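Local coordinates for putrescine aminotransferase (Halomonas elongata DSM 2581, PDB 6GWI), which probably transfers amino groups from amines such as putrescine to oxo acids, using pyridoxal-5'-phosphate as cofactor, at residues G117-R129 with I143-G157. Numbering follows the deposited sequence.
Sequences GSEANDTVLRMVR and IIGRENAYHGSTLAG. With PLP (pyridoxal-5'-phosphate), chain D.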
ATOM      1  N   GLY B 117      -0.075   6.230  -1.838  1.00 20.73           N
ATOM      2  CA  GLY B 117       0.410   7.412  -1.149  1.00 21.96           C
ATOM      3  C   GLY B 117       0.687   7.165   0.319  1.00 22.50           C
ATOM      4  O   GLY B 117       1.606   7.761   0.887  1.00 18.37           O
ATOM      5  N   SER B 118      -0.085   6.276   0.950  1.00 21.61           N
ATOM      6  CA  SER B 118       0.159   5.940   2.349  1.00 19.47           C
ATOM      7  C   SER B 118       1.506   5.242   2.514  1.00 22.11           C
ATOM      8  O   SER B 118       2.309   5.618   3.376  1.00 16.70           O
ATOM      9  CB  SER B 118      -0.973   5.059   2.882  1.00 20.68           C
ATOM     10  OG  SER B 118      -2.192   5.779   2.968  1.00 18.83           O
ATOM     11  N   GLU B 119       1.764   4.204   1.708  1.00 16.44           N
ATOM     12  CA  GLU B 119       3.055   3.525   1.772  1.00 21.94           C
ATOM     13  C   GLU B 119       4.196   4.478   1.451  1.00 16.01           C
ATOM     14  O   GLU B 119       5.305   4.321   1.973  1.00 12.83           O
ATOM     15  CB  GLU B 119       3.080   2.340   0.807  1.00 20.51           C
ATOM     16  CG  GLU B 119       2.197   1.176   1.213  1.00 36.45           C
ATOM     17  CD  GLU B 119       2.178   0.081   0.164  1.00 51.99           C
ATOM     18  OE1 GLU B 119       1.657  -1.014   0.455  1.00 58.13           O
ATOM     19  OE2 GLU B 119       2.694   0.312  -0.950  1.00 41.69           O
ATOM     20  N   ALA B 120       3.949   5.452   0.576  1.00 14.61           N
ATOM     21  CA  ALA B 120       4.950   6.475   0.309  1.00 20.78           C
ATOM     22  C   ALA B 120       5.259   7.274   1.568  1.00 25.80           C
ATOM     23  O   ALA B 120       6.422   7.590   1.842  1.00 18.17           O
ATOM     24  CB  ALA B 120       4.469   7.396  -0.810  1.00 21.43           C
ATOM     25  N   ASN B 121       4.234   7.605   2.357  1.00 22.33           N
ATOM     26  CA  ASN B 121       4.501   8.349   3.584  1.00 23.04           C
ATOM     27  C   ASN B 121       5.164   7.470   4.645  1.00 23.61           C
ATOM     28  O   ASN B 121       5.989   7.973   5.414  1.00 18.00           O
ATOM     29  CB  ASN B 121       3.219   9.000   4.102  1.00 17.99           C
ATOM     30  CG  ASN B 121       2.927  10.327   3.406  1.00 27.70           C
ATOM     31  OD1 ASN B 121       3.720  11.267   3.480  1.00 33.56           O
ATOM     32  ND2 ASN B 121       1.795  10.401   2.718  1.00 29.66           N
ATOM     33  N   ASP B 122       4.863   6.163   4.681  1.00 19.39           N
ATOM     34  CA  ASP B 122       5.646   5.257   5.522  1.00 16.37           C
ATOM     35  C   ASP B 122       7.108   5.250   5.099  1.00 20.06           C
ATOM     36  O   ASP B 122       8.012   5.231   5.943  1.00 21.51           O
ATOM     37  CB  ASP B 122       5.109   3.824   5.458  1.00 17.94           C
ATOM     38  CG  ASP B 122       3.791   3.654   6.176  1.00 21.89           C
ATOM     39  OD1 ASP B 122       2.762   4.111   5.633  1.00 35.60           O
ATOM     40  OD2 ASP B 122       3.786   3.057   7.276  1.00 22.63           O
ATOM     41  N   THR B 123       7.353   5.209   3.788  1.00 19.30           N
ATOM     42  CA  THR B 123       8.715   5.278   3.274  1.00 18.92           C
ATOM     43  C   THR B 123       9.384   6.576   3.704  1.00 18.25           C
ATOM     44  O   THR B 123      10.530   6.579   4.171  1.00 17.22           O
ATOM     45  CB  THR B 123       8.684   5.170   1.747  1.00 17.84           C
ATOM     46  OG1 THR B 123       7.906   4.028   1.360  1.00 18.37           O
ATOM     47  CG2 THR B 123      10.089   5.051   1.172  1.00 27.84           C
ATOM     48  N   VAL B 124       8.670   7.696   3.559  1.00 19.24           N
ATOM     49  CA  VAL B 124       9.176   8.988   4.015  1.00 21.18           C
ATOM     50  C   VAL B 124       9.613   8.906   5.470  1.00 15.57           C
ATOM     51  O   VAL B 124      10.702   9.360   5.838  1.00 19.00           O
ATOM     52  CB  VAL B 124       8.103  10.075   3.816  1.00 14.83           C
ATOM     53  CG1 VAL B 124       8.409  11.310   4.667  1.00 34.44           C
ATOM     54  CG2 VAL B 124       7.990  10.448   2.348  1.00 21.26           C
ATOM     55  N   LEU B 125       8.749   8.360   6.329  1.00 21.59           N
ATOM     56  CA  LEU B 125       9.031   8.374   7.761  1.00 24.72           C
ATOM     57  C   LEU B 125      10.281   7.566   8.085  1.00 23.85           C
ATOM     58  O   LEU B 125      11.130   8.011   8.865  1.00 18.90           O
ATOM     59  CB  LEU B 125       7.822   7.848   8.535  1.00 24.03           C
ATOM     60  CG  LEU B 125       7.883   7.896  10.064  1.00 34.90           C
ATOM     61  CD1 LEU B 125       8.333   9.257  10.566  1.00 24.09           C
ATOM     62  CD2 LEU B 125       6.522   7.561  10.650  1.00 31.96           C
ATOM     63  N   ARG B 126      10.413   6.371   7.499  1.00 17.85           N
ATOM     64  CA  ARG B 126      11.594   5.557   7.767  1.00 20.68           C
ATOM     65  C   ARG B 126      12.839   6.182   7.155  1.00 23.45           C
ATOM     66  O   ARG B 126      13.920   6.138   7.753  1.00 21.63           O
ATOM     67  CB  ARG B 126      11.396   4.136   7.245  1.00 23.71           C
ATOM     68  CG  ARG B 126      10.337   3.344   7.990  1.00 21.31           C
ATOM     69  CD  ARG B 126      10.341   1.877   7.569  1.00 20.63           C
ATOM     70  NE  ARG B 126      11.483   1.141   8.110  1.00 20.15           N
ATOM     71  CZ  ARG B 126      11.879  -0.054   7.677  1.00 28.85           C
ATOM     72  NH1 ARG B 126      11.234  -0.652   6.685  1.00 19.42           N
ATOM     73  NH2 ARG B 126      12.925  -0.654   8.233  1.00 17.34           N
ATOM     74  N   MET B 127      12.707   6.783   5.968  1.00 13.90           N
ATOM     75  CA  MET B 127      13.848   7.439   5.346  1.00 15.12           C
ATOM     76  C   MET B 127      14.322   8.620   6.182  1.00 15.29           C
ATOM     77  O   MET B 127      15.528   8.813   6.375  1.00 19.57           O
ATOM     78  CB  MET B 127      13.487   7.910   3.940  1.00 15.91           C
ATOM     79  CG  MET B 127      13.600   6.851   2.868  1.00 22.01           C
ATOM     80  SD  MET B 127      13.251   7.562   1.251  1.00 24.53           S
ATOM     81  CE  MET B 127      13.585   6.155   0.197  1.00 22.09           C
ATOM     82  N   VAL B 128      13.384   9.423   6.687  1.00 17.34           N
ATOM     83  CA  VAL B 128      13.746  10.608   7.460  1.00 14.98           C
ATOM     84  C   VAL B 128      14.521  10.212   8.709  1.00 27.48           C
ATOM     85  O   VAL B 128      15.574  10.781   9.019  1.00 21.31           O
ATOM     86  CB  VAL B 128      12.485  11.418   7.807  1.00 17.38           C
ATOM     87  CG1 VAL B 128      12.762  12.428   8.915  1.00 25.56           C
ATOM     88  CG2 VAL B 128      11.968  12.132   6.571  1.00 22.21           C
ATOM     89  N   ARG B 129      14.019   9.215   9.436  1.00 19.76           N
ATOM     90  CA  ARG B 129      14.623   8.842  10.709  1.00 20.08           C
ATOM     91  C   ARG B 129      15.892   8.032  10.506  1.00 20.25           C
ATOM     92  O   ARG B 129      16.846   8.178  11.278  1.00 23.91           O
ATOM     93  CB  ARG B 129      13.586   8.094  11.556  1.00 21.53           C
ATOM     94  CG  ARG B 129      12.567   9.067  12.183  1.00 25.44           C
ATOM     95  CD  ARG B 129      11.306   8.422  12.785  1.00 28.01           C
ATOM     96  NE  ARG B 129      10.532   9.419  13.538  1.00 22.27           N
ATOM     97  CZ  ARG B 129       9.427   9.171  14.241  1.00 24.41           C
ATOM     98  NH1 ARG B 129       8.926   7.945  14.313  1.00 22.10           N
ATOM     99  NH2 ARG B 129       8.821  10.161  14.884  1.00 23.42           N
ATOM    100  N   ILE B 143       8.691  14.546  13.845  1.00 20.00           N
ATOM    101  CA  ILE B 143       8.105  15.036  12.603  1.00 25.47           C
ATOM    102  C   ILE B 143       7.008  16.019  12.979  1.00 24.40           C
ATOM    103  O   ILE B 143       6.144  15.700  13.805  1.00 22.46           O
ATOM    104  CB  ILE B 143       7.523  13.899  11.747  1.00 33.11           C
ATOM    105  CG1 ILE B 143       8.501  12.729  11.635  1.00 25.10           C
ATOM    106  CG2 ILE B 143       7.128  14.419  10.360  1.00 29.20           C
ATOM    107  CD1 ILE B 143       9.722  13.016  10.834  1.00 32.41           C
ATOM    108  N   ILE B 144       7.041  17.205  12.390  1.00 22.19           N
ATOM    109  CA  ILE B 144       5.997  18.201  12.600  1.00 22.72           C
ATOM    110  C   ILE B 144       5.086  18.195  11.379  1.00 24.16           C
ATOM    111  O   ILE B 144       5.515  18.531  10.270  1.00 21.73           O
ATOM    112  CB  ILE B 144       6.572  19.597  12.852  1.00 24.65           C
ATOM    113  CG1 ILE B 144       7.468  19.587  14.089  1.00 29.77           C
ATOM    114  CG2 ILE B 144       5.444  20.599  13.012  1.00 19.54           C
ATOM    115  CD1 ILE B 144       8.326  20.820  14.224  1.00 33.83           C
ATOM    116  N   GLY B 145       3.829  17.799  11.585  1.00 24.27           N
ATOM    117  CA  GLY B 145       2.779  17.996  10.617  1.00 28.90           C
ATOM    118  C   GLY B 145       1.826  19.097  11.045  1.00 22.40           C
ATOM    119  O   GLY B 145       2.090  19.867  11.970  1.00 24.06           O
ATOM    120  N   ARG B 146       0.690  19.150  10.360  1.00 26.98           N
ATOM    121  CA  ARG B 146      -0.316  20.161  10.638  1.00 23.26           C
ATOM    122  C   ARG B 146      -1.649  19.508  10.963  1.00 26.97           C
ATOM    123  O   ARG B 146      -1.982  18.433  10.452  1.00 21.07           O
ATOM    124  CB  ARG B 146      -0.485  21.120   9.452  1.00 22.36           C
ATOM    125  CG  ARG B 146       0.801  21.852   9.088  1.00 26.70           C
ATOM    126  CD  ARG B 146       0.617  22.832   7.937  1.00 32.47           C
ATOM    127  NE  ARG B 146       0.079  22.192   6.740  1.00 35.66           N
ATOM    128  CZ  ARG B 146      -0.021  22.784   5.554  1.00 28.57           C
ATOM    129  NH1 ARG B 146       0.396  24.033   5.392  1.00 24.46           N
ATOM    130  NH2 ARG B 146      -0.529  22.122   4.524  1.00 30.13           N
ATOM    131  N   GLU B 147      -2.395  20.164  11.846  1.00 25.46           N
ATOM    132  CA  GLU B 147      -3.772  19.775  12.102  1.00 24.60           C
ATOM    133  C   GLU B 147      -4.577  19.832  10.808  1.00 28.89           C
ATOM    134  O   GLU B 147      -4.367  20.703   9.960  1.00 26.72           O
ATOM    135  CB  GLU B 147      -4.380  20.678  13.174  1.00 29.97           C
ATOM    136  CG  GLU B 147      -3.863  20.367  14.581  1.00 57.44           C
ATOM    137  CD  GLU B 147      -4.368  19.024  15.097  1.00 71.82           C
ATOM    138  OE1 GLU B 147      -5.367  18.510  14.541  1.00 79.41           O
ATOM    139  OE2 GLU B 147      -3.789  18.493  16.068  1.00 68.42           O
ATOM    140  N   ASN B 148      -5.489  18.873  10.655  1.00 25.76           N
ATOM    141  CA  ASN B 148      -6.332  18.731   9.474  1.00 22.23           C
ATOM    142  C   ASN B 148      -5.534  18.392   8.219  1.00 25.06           C
ATOM    143  O   ASN B 148      -6.037  18.541   7.100  1.00 23.83           O
ATOM    144  CB  ASN B 148      -7.170  19.990   9.231  1.00 24.91           C
ATOM    145  CG  ASN B 148      -8.327  19.737   8.290  1.00 26.91           C
ATOM    146  OD1 ASN B 148      -8.950  18.676   8.318  1.00 26.98           O
ATOM    147  ND2 ASN B 148      -8.613  20.713   7.439  1.00 30.86           N
ATOM    148  N   ALA B 149      -4.293  17.946   8.376  1.00 20.08           N
ATOM    149  CA  ALA B 149      -3.552  17.401   7.252  1.00 26.35           C
ATOM    150  C   ALA B 149      -3.961  15.951   7.016  1.00 23.56           C
ATOM    151  O   ALA B 149      -4.428  15.253   7.921  1.00 22.56           O
ATOM    152  CB  ALA B 149      -2.046  17.478   7.496  1.00 26.43           C
ATOM    153  N   TYR B 150      -3.771  15.496   5.782  1.00 18.52           N
ATOM    154  CA  TYR B 150      -4.008  14.103   5.430  1.00 16.24           C
ATOM    155  C   TYR B 150      -2.763  13.562   4.747  1.00 24.57           C
ATOM    156  O   TYR B 150      -2.298  14.134   3.755  1.00 19.13           O
ATOM    157  CB  TYR B 150      -5.234  13.938   4.529  1.00 23.39           C
ATOM    158  CG  TYR B 150      -5.587  12.484   4.332  1.00 15.72           C
ATOM    159  CD1 TYR B 150      -6.331  11.801   5.281  1.00 23.87           C
ATOM    160  CD2 TYR B 150      -5.158  11.788   3.210  1.00 16.54           C
ATOM    161  CE1 TYR B 150      -6.643  10.467   5.121  1.00 24.00           C
ATOM    162  CE2 TYR B 150      -5.471  10.450   3.037  1.00 24.32           C
ATOM    163  CZ  TYR B 150      -6.214   9.795   4.001  1.00 20.49           C
ATOM    164  OH  TYR B 150      -6.541   8.465   3.863  1.00 20.71           O
ATOM    165  N   HIS B 151      -2.207  12.484   5.302  1.00 25.53           N
ATOM    166  CA  HIS B 151      -1.020  11.848   4.746  1.00 24.12           C
ATOM    167  C   HIS B 151      -1.199  10.340   4.610  1.00 20.94           C
ATOM    168  O   HIS B 151      -0.207   9.610   4.560  1.00 19.95           O
ATOM    169  CB  HIS B 151       0.205  12.172   5.602  1.00 18.49           C
ATOM    170  CG  HIS B 151       0.519  13.635   5.666  1.00 18.51           C
ATOM    171  ND1 HIS B 151       0.900  14.363   4.559  1.00 18.72           N
ATOM    172  CD2 HIS B 151       0.491  14.510   6.699  1.00 20.52           C
ATOM    173  CE1 HIS B 151       1.100  15.621   4.909  1.00 25.29           C
ATOM    174  NE2 HIS B 151       0.856  15.737   6.202  1.00 22.09           N
ATOM    175  N   GLY B 152      -2.436   9.862   4.563  1.00 19.48           N
ATOM    176  CA  GLY B 152      -2.720   8.468   4.293  1.00 20.55           C
ATOM    177  C   GLY B 152      -3.342   7.766   5.486  1.00 17.12           C
ATOM    178  O   GLY B 152      -3.703   8.377   6.497  1.00 15.91           O
ATOM    179  N   SER B 153      -3.456   6.441   5.350  1.00 17.38           N
ATOM    180  CA  SER B 153      -4.249   5.639   6.272  1.00 19.39           C
ATOM    181  C   SER B 153      -3.507   4.424   6.816  1.00 20.49           C
ATOM    182  O   SER B 153      -4.119   3.599   7.504  1.00 21.36           O
ATOM    183  CB  SER B 153      -5.544   5.188   5.590  1.00 21.52           C
ATOM    184  OG  SER B 153      -6.445   4.649   6.532  1.00 27.32           O
ATOM    185  N   THR B 154      -2.221   4.271   6.517  1.00 24.42           N
ATOM    186  CA  THR B 154      -1.403   3.394   7.336  1.00 16.13           C
ATOM    187  C   THR B 154      -1.287   4.006   8.728  1.00 18.48           C
ATOM    188  O   THR B 154      -1.711   5.140   8.971  1.00 19.95           O
ATOM    189  CB  THR B 154      -0.014   3.216   6.734  1.00 22.09           C
ATOM    190  OG1 THR B 154       0.561   4.509   6.521  1.00 21.77           O
ATOM    191  CG2 THR B 154      -0.080   2.447   5.415  1.00 19.25           C
ATOM    192  N   LEU B 155      -0.695   3.258   9.657  1.00 25.17           N
ATOM    193  CA  LEU B 155      -0.472   3.825  10.983  1.00 19.25           C
ATOM    194  C   LEU B 155       0.426   5.057  10.894  1.00 19.53           C
ATOM    195  O   LEU B 155       0.181   6.062  11.568  1.00 21.83           O
ATOM    196  CB  LEU B 155       0.115   2.782  11.928  1.00 25.21           C
ATOM    197  CG  LEU B 155      -0.845   1.887  12.722  1.00 42.06           C
ATOM    198  CD1 LEU B 155      -0.181   1.497  14.039  1.00 62.10           C
ATOM    199  CD2 LEU B 155      -2.199   2.511  13.003  1.00 51.40           C
ATOM    200  N   ALA B 156       1.469   4.998  10.062  1.00 21.15           N
ATOM    201  CA  ALA B 156       2.326   6.163   9.868  1.00 24.79           C
ATOM    202  C   ALA B 156       1.552   7.305   9.220  1.00 18.83           C
ATOM    203  O   ALA B 156       1.599   8.447   9.692  1.00 22.49           O
ATOM    204  CB  ALA B 156       3.542   5.786   9.023  1.00 26.86           C
ATOM    205  N   GLY B 157       0.824   7.015   8.141  1.00 13.80           N
ATOM    206  CA  GLY B 157       0.077   8.065   7.470  1.00 19.58           C
ATOM    207  C   GLY B 157      -0.952   8.713   8.378  1.00 22.67           C
ATOM    208  O   GLY B 157      -1.085   9.939   8.405  1.00 20.60           O
TER
HETATM  209  N1  PLP D 501      -1.291  12.078   1.033  1.00 27.25           N
HETATM  210  C2  PLP D 501      -2.265  12.921   0.542  1.00 25.75           C
HETATM  211  C2A PLP D 501      -2.014  14.404   0.492  1.00 19.04           C
HETATM  212  C3  PLP D 501      -3.474  12.394   0.094  1.00 28.49           C
HETATM  213  O3  PLP D 501      -4.429  13.250  -0.390  1.00 22.72           O
HETATM  214  C4  PLP D 501      -3.713  11.016   0.124  1.00 32.11           C
HETATM  215  C4A PLP D 501      -4.654  10.447  -0.905  1.00 33.98           C
HETATM  216  C5  PLP D 501      -2.715  10.180   0.634  1.00 27.59           C
HETATM  217  C6  PLP D 501      -1.512  10.717   1.081  1.00 29.53           C
HETATM  218  C5A PLP D 501      -2.906   8.680   0.715  1.00 23.92           C
HETATM  219  O4P PLP D 501      -2.771   8.057  -0.542  1.00 22.66           O
HETATM  220  P   PLP D 501      -3.359   6.568  -0.720  1.00 21.27           P
HETATM  221  O1P PLP D 501      -2.688   5.645   0.269  1.00 19.43           O
HETATM  222  O2P PLP D 501      -3.112   6.108  -2.138  1.00 22.77           O
HETATM  223  O3P PLP D 501      -4.842   6.593  -0.454  1.00 16.68           O
HETATM  224  O   HOH W   1       2.383   2.131   9.263  1.00 21.77           O
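Ser118, at the start of the helix that receives the cofactor phosphate in this class-III aminotransferase, meets the pocket loop at Gly152 and Ser153. The amides of Gly117 and Ser118 donate to PLP O2P and O1P, putting the phosphate at the helix N-terminus. Ser118 OG also donates to O1P (2.7 Å) and accepts from Ser153 N (2.8 Å, 159° at the hydrogen), a position it gains by lying beside its own backbone N (chi1 -68°). Gly152 CA passes 3.0 Å from that hydroxyl, where a CB would collide with it. One turn on, the Asn121 amide stands steeply to the His151 ring, its ND2 2.8 Å from His151 O. His151 ND1 is hydrogen-bonded to Asp256, also of the pocket.

On the side of the helix facing the second subunit, Thr154 OG1 donates a hydrogen bond to Asp122 OD1, modelled very short (2.4 Å) and doubtful in its exact length, and, as N-cap of helix 155-160, accepts from Gly157 N. With an alanine in place of Thr154, Gly157 N would probably lose its cap and Asp122 OD1 its hydroxyl donor. Asp122 OD2 accepts hydrogen bonds from a water that in turn accepts from Ala156 N, and from Leu155 N of the second subunit. Beyond it the contact turns apolar: Leu125 sends CD2 to Ala156 CB and CD1 to Ile143 CG1 (3.6 Å), while Val128 CG1 and Ile143 CD1 meet tip to tip (3.6 Å), packing the helix on the parallel sheet.

Ser118 thus ties phosphate to loop, and the Asp122 carboxylate, buried and held by several donors, joins two helix starts across the dimer interface.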